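Local coordinates for Mgp-operon protein 3 (Mycoplasma pneumoniae, PDB 6RJ1), which probably serves in host-cell adhesion as the immunodominant surface protein P40/P90, working alongside the adhesin P1, at residues Leu612-Ala616 with Glu745-Arg750. Numbering follows the deposited sequence.
Sequences LDTFA and EAGNRR
The carbonyl O of Phe615 faces the loop 745-750 where Ala746 passes into Gly747. It sits 3.2 Å from Gly747 N, but the angle is too poor for a hydrogen bond, and the methyl CB of Ala746 covers the same oxygen. Contact is mainly van der Waals, and Phe615 contributes the largest single share. Its CG lies between the backbone N and the carbonyl carbon (chi1 53°), which carries the ring over to the loop, and the loop passes the ring from Glu745 to Arg750. CE1 lies 3.4 Å from Glu745 O and 3.7 Å from Ala746 CA, both approaching obliquely. The edge contact is made by Arg750 alone, whose CA meets CE2 at 3.7 Å in the plane of the ring. Ala746 CB adds a small apolar touch, 4.2 Å from CD1 of Phe615, and also leans toward Ala616 CA.

One residue back, Thr614 turns its hydroxyl to the loop: with OG1 anti to the backbone N (chi1 162°), it rests against Gly747 CA, and CB is 3.9 Å from that same CA. Gly747 adopts a positive phi of 112° here, a conformation that suits glycine. Farther out, Asp613 brings OD1 to within 3.9 Å of Arg749 CA, so the carboxylate meets the main chain of Arg749.

Leu608 also touches Phe615, and Ala616 is buried against Leu585 and Phe679, so the inner end of the contact joins the protein body. A backbone hydrogen bond between Ala616 and Phe609 joins the weakly bonded strand 614-616 to strand 609-611. The whole is a short antiparallel beta hairpin at the adhesin's surface, its second strand lined by an irregular loop that runs past the Phe615 ring.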
ATOM      1  N   LEU A 612      -0.255 -15.478  35.966  1.00115.99           N
ATOM      2  CA  LEU A 612      -1.145 -15.672  37.133  1.00117.37           C
ATOM      3  C   LEU A 612      -2.679 -15.499  36.794  1.00122.47           C
ATOM      4  O   LEU A 612      -3.377 -16.510  36.694  1.00122.77           O
ATOM      5  CB  LEU A 612      -0.727 -14.879  38.427  1.00117.84           C
ATOM      6  CG  LEU A 612      -0.413 -13.332  38.510  1.00123.16           C
ATOM      7  CD1 LEU A 612       0.801 -12.860  37.688  1.00123.28           C
ATOM      8  CD2 LEU A 612      -1.642 -12.438  38.517  1.00125.87           C
ATOM      9  N   ASP A 613      -3.180 -14.258  36.620  1.00118.84           N
ATOM     10  CA  ASP A 613      -4.572 -13.908  36.294  1.00118.59           C
ATOM     11  C   ASP A 613      -4.613 -12.599  35.448  1.00119.43           C
ATOM     12  O   ASP A 613      -5.592 -11.839  35.475  1.00118.84           O
ATOM     13  CB  ASP A 613      -5.412 -13.782  37.586  1.00121.26           C
ATOM     14  CG  ASP A 613      -6.860 -14.231  37.459  1.00135.91           C
ATOM     15  OD1 ASP A 613      -7.558 -13.754  36.524  1.00136.75           O
ATOM     16  OD2 ASP A 613      -7.306 -15.040  38.307  1.00142.60           O
ATOM     17  N   THR A 614      -3.521 -12.364  34.696  1.00112.95           N
ATOM     18  CA  THR A 614      -3.306 -11.235  33.793  1.00110.87           C
ATOM     19  C   THR A 614      -2.629 -11.744  32.530  1.00109.21           C
ATOM     20  O   THR A 614      -1.496 -12.223  32.582  1.00108.71           O
ATOM     21  CB  THR A 614      -2.602 -10.029  34.482  1.00121.14           C
ATOM     22  OG1 THR A 614      -2.067  -9.162  33.481  1.00120.52           O
ATOM     23  CG2 THR A 614      -1.479 -10.429  35.433  1.00119.90           C
ATOM     24  N   PHE A 615      -3.345 -11.673  31.400  1.00101.26           N
ATOM     25  CA  PHE A 615      -2.836 -12.135  30.115  1.00 98.53           C
ATOM     26  C   PHE A 615      -2.091 -11.051  29.344  1.00 95.37           C
ATOM     27  O   PHE A 615      -2.131  -9.879  29.712  1.00 94.45           O
ATOM     28  CB  PHE A 615      -3.954 -12.774  29.260  1.00100.70           C
ATOM     29  CG  PHE A 615      -5.207 -11.952  29.045  1.00102.92           C
ATOM     30  CD1 PHE A 615      -5.237 -10.933  28.094  1.00106.47           C
ATOM     31  CD2 PHE A 615      -6.374 -12.240  29.742  1.00105.86           C
ATOM     32  CE1 PHE A 615      -6.399 -10.181  27.887  1.00107.68           C
ATOM     33  CE2 PHE A 615      -7.540 -11.489  29.532  1.00109.12           C
ATOM     34  CZ  PHE A 615      -7.543 -10.466  28.605  1.00107.35           C
ATOM     35  N   ALA A 616      -1.384 -11.470  28.282  1.00 86.78           N
ATOM     36  CA  ALA A 616      -0.632 -10.651  27.332  1.00 83.65           C
ATOM     37  C   ALA A 616      -0.480 -11.489  26.068  1.00 83.90           C
ATOM     38  O   ALA A 616      -0.403 -12.726  26.147  1.00 83.30           O
ATOM     39  CB  ALA A 616       0.737 -10.290  27.891  1.00 83.92           C
ATOM     40  N   GLU A 745      -8.156  -5.552  25.712  1.00113.47           N
ATOM     41  CA  GLU A 745      -7.130  -4.978  26.580  1.00114.13           C
ATOM     42  C   GLU A 745      -6.473  -6.050  27.428  1.00119.57           C
ATOM     43  O   GLU A 745      -7.169  -6.857  28.044  1.00119.19           O
ATOM     44  CB  GLU A 745      -7.659  -3.795  27.424  1.00115.70           C
ATOM     45  CG  GLU A 745      -9.147  -3.823  27.760  1.00127.10           C
ATOM     46  CD  GLU A 745      -9.796  -2.467  27.974  1.00143.51           C
ATOM     47  OE1 GLU A 745     -10.532  -2.312  28.977  1.00139.03           O
ATOM     48  OE2 GLU A 745      -9.575  -1.559  27.138  1.00130.59           O
ATOM     49  N   ALA A 746      -5.130  -6.086  27.418  1.00117.63           N
ATOM     50  CA  ALA A 746      -4.338  -7.069  28.159  1.00118.15           C
ATOM     51  C   ALA A 746      -4.022  -6.610  29.578  1.00124.66           C
ATOM     52  O   ALA A 746      -3.649  -5.454  29.789  1.00123.95           O
ATOM     53  CB  ALA A 746      -3.052  -7.385  27.408  1.00118.77           C
ATOM     54  N   GLY A 747      -4.184  -7.531  30.527  1.00124.12           N
ATOM     55  CA  GLY A 747      -3.928  -7.308  31.947  1.00125.32           C
ATOM     56  C   GLY A 747      -5.156  -7.317  32.838  1.00132.58           C
ATOM     57  O   GLY A 747      -5.064  -6.948  34.015  1.00132.46           O
ATOM     58  N   ASN A 748      -6.310  -7.757  32.291  1.00131.21           N
ATOM     59  CA  ASN A 748      -7.600  -7.780  32.985  1.00131.85           C
ATOM     60  C   ASN A 748      -7.765  -8.962  33.968  1.00137.87           C
ATOM     61  O   ASN A 748      -6.876  -9.208  34.791  1.00137.32           O
ATOM     62  CB  ASN A 748      -8.767  -7.709  31.974  1.00131.69           C
ATOM     63  CG  ASN A 748      -8.917  -6.388  31.238  1.00150.05           C
ATOM     64  OD1 ASN A 748      -9.285  -6.357  30.061  1.00141.35           O
ATOM     65  ND2 ASN A 748      -8.663  -5.266  31.907  1.00141.20           N
ATOM     66  N   ARG A 749      -8.919  -9.659  33.898  1.00136.00           N
ATOM     67  CA  ARG A 749      -9.322 -10.760  34.780  1.00136.35           C
ATOM     68  C   ARG A 749      -9.986 -11.926  33.998  1.00141.88           C
ATOM     69  O   ARG A 749     -10.921 -12.560  34.509  1.00141.70           O
ATOM     70  CB  ARG A 749     -10.265 -10.202  35.874  1.00135.42           C
ATOM     71  CG  ARG A 749     -11.421  -9.350  35.321  1.00140.65           C
ATOM     72  CD  ARG A 749     -12.138  -8.534  36.382  1.00143.85           C
ATOM     73  NE  ARG A 749     -11.406  -7.319  36.746  1.00140.93           N
ATOM     74  CZ  ARG A 749     -10.831  -7.109  37.927  1.00146.48           C
ATOM     75  NH1 ARG A 749     -10.899  -8.032  38.881  1.00129.58           N
ATOM     76  NH2 ARG A 749     -10.188  -5.975  38.165  1.00126.86           N
ATOM     77  N   ARG A 750      -9.481 -12.207  32.760  1.00139.12           N
ATOM     78  CA  ARG A 750      -9.961 -13.219  31.791  1.00139.13           C
ATOM     79  C   ARG A 750     -11.296 -12.799  31.132  1.00143.64           C
ATOM     80  O   ARG A 750     -11.420 -12.893  29.905  1.00143.24           O
ATOM     81  CB  ARG A 750     -10.025 -14.653  32.384  1.00138.81           C
ATOM     82  CG  ARG A 750     -10.372 -15.751  31.372  1.00146.66           C
ATOM     83  CD  ARG A 750     -10.728 -17.074  32.031  1.00153.22           C
ATOM     84  NE  ARG A 750     -11.382 -17.990  31.090  1.00158.53           N
ATOM     85  CZ  ARG A 750     -11.705 -19.252  31.362  1.00170.77           C
ATOM     86  NH1 ARG A 750     -12.300 -20.003  30.444  1.00156.82           N
ATOM     87  NH2 ARG A 750     -11.432 -19.775  32.552  1.00156.00           N
TER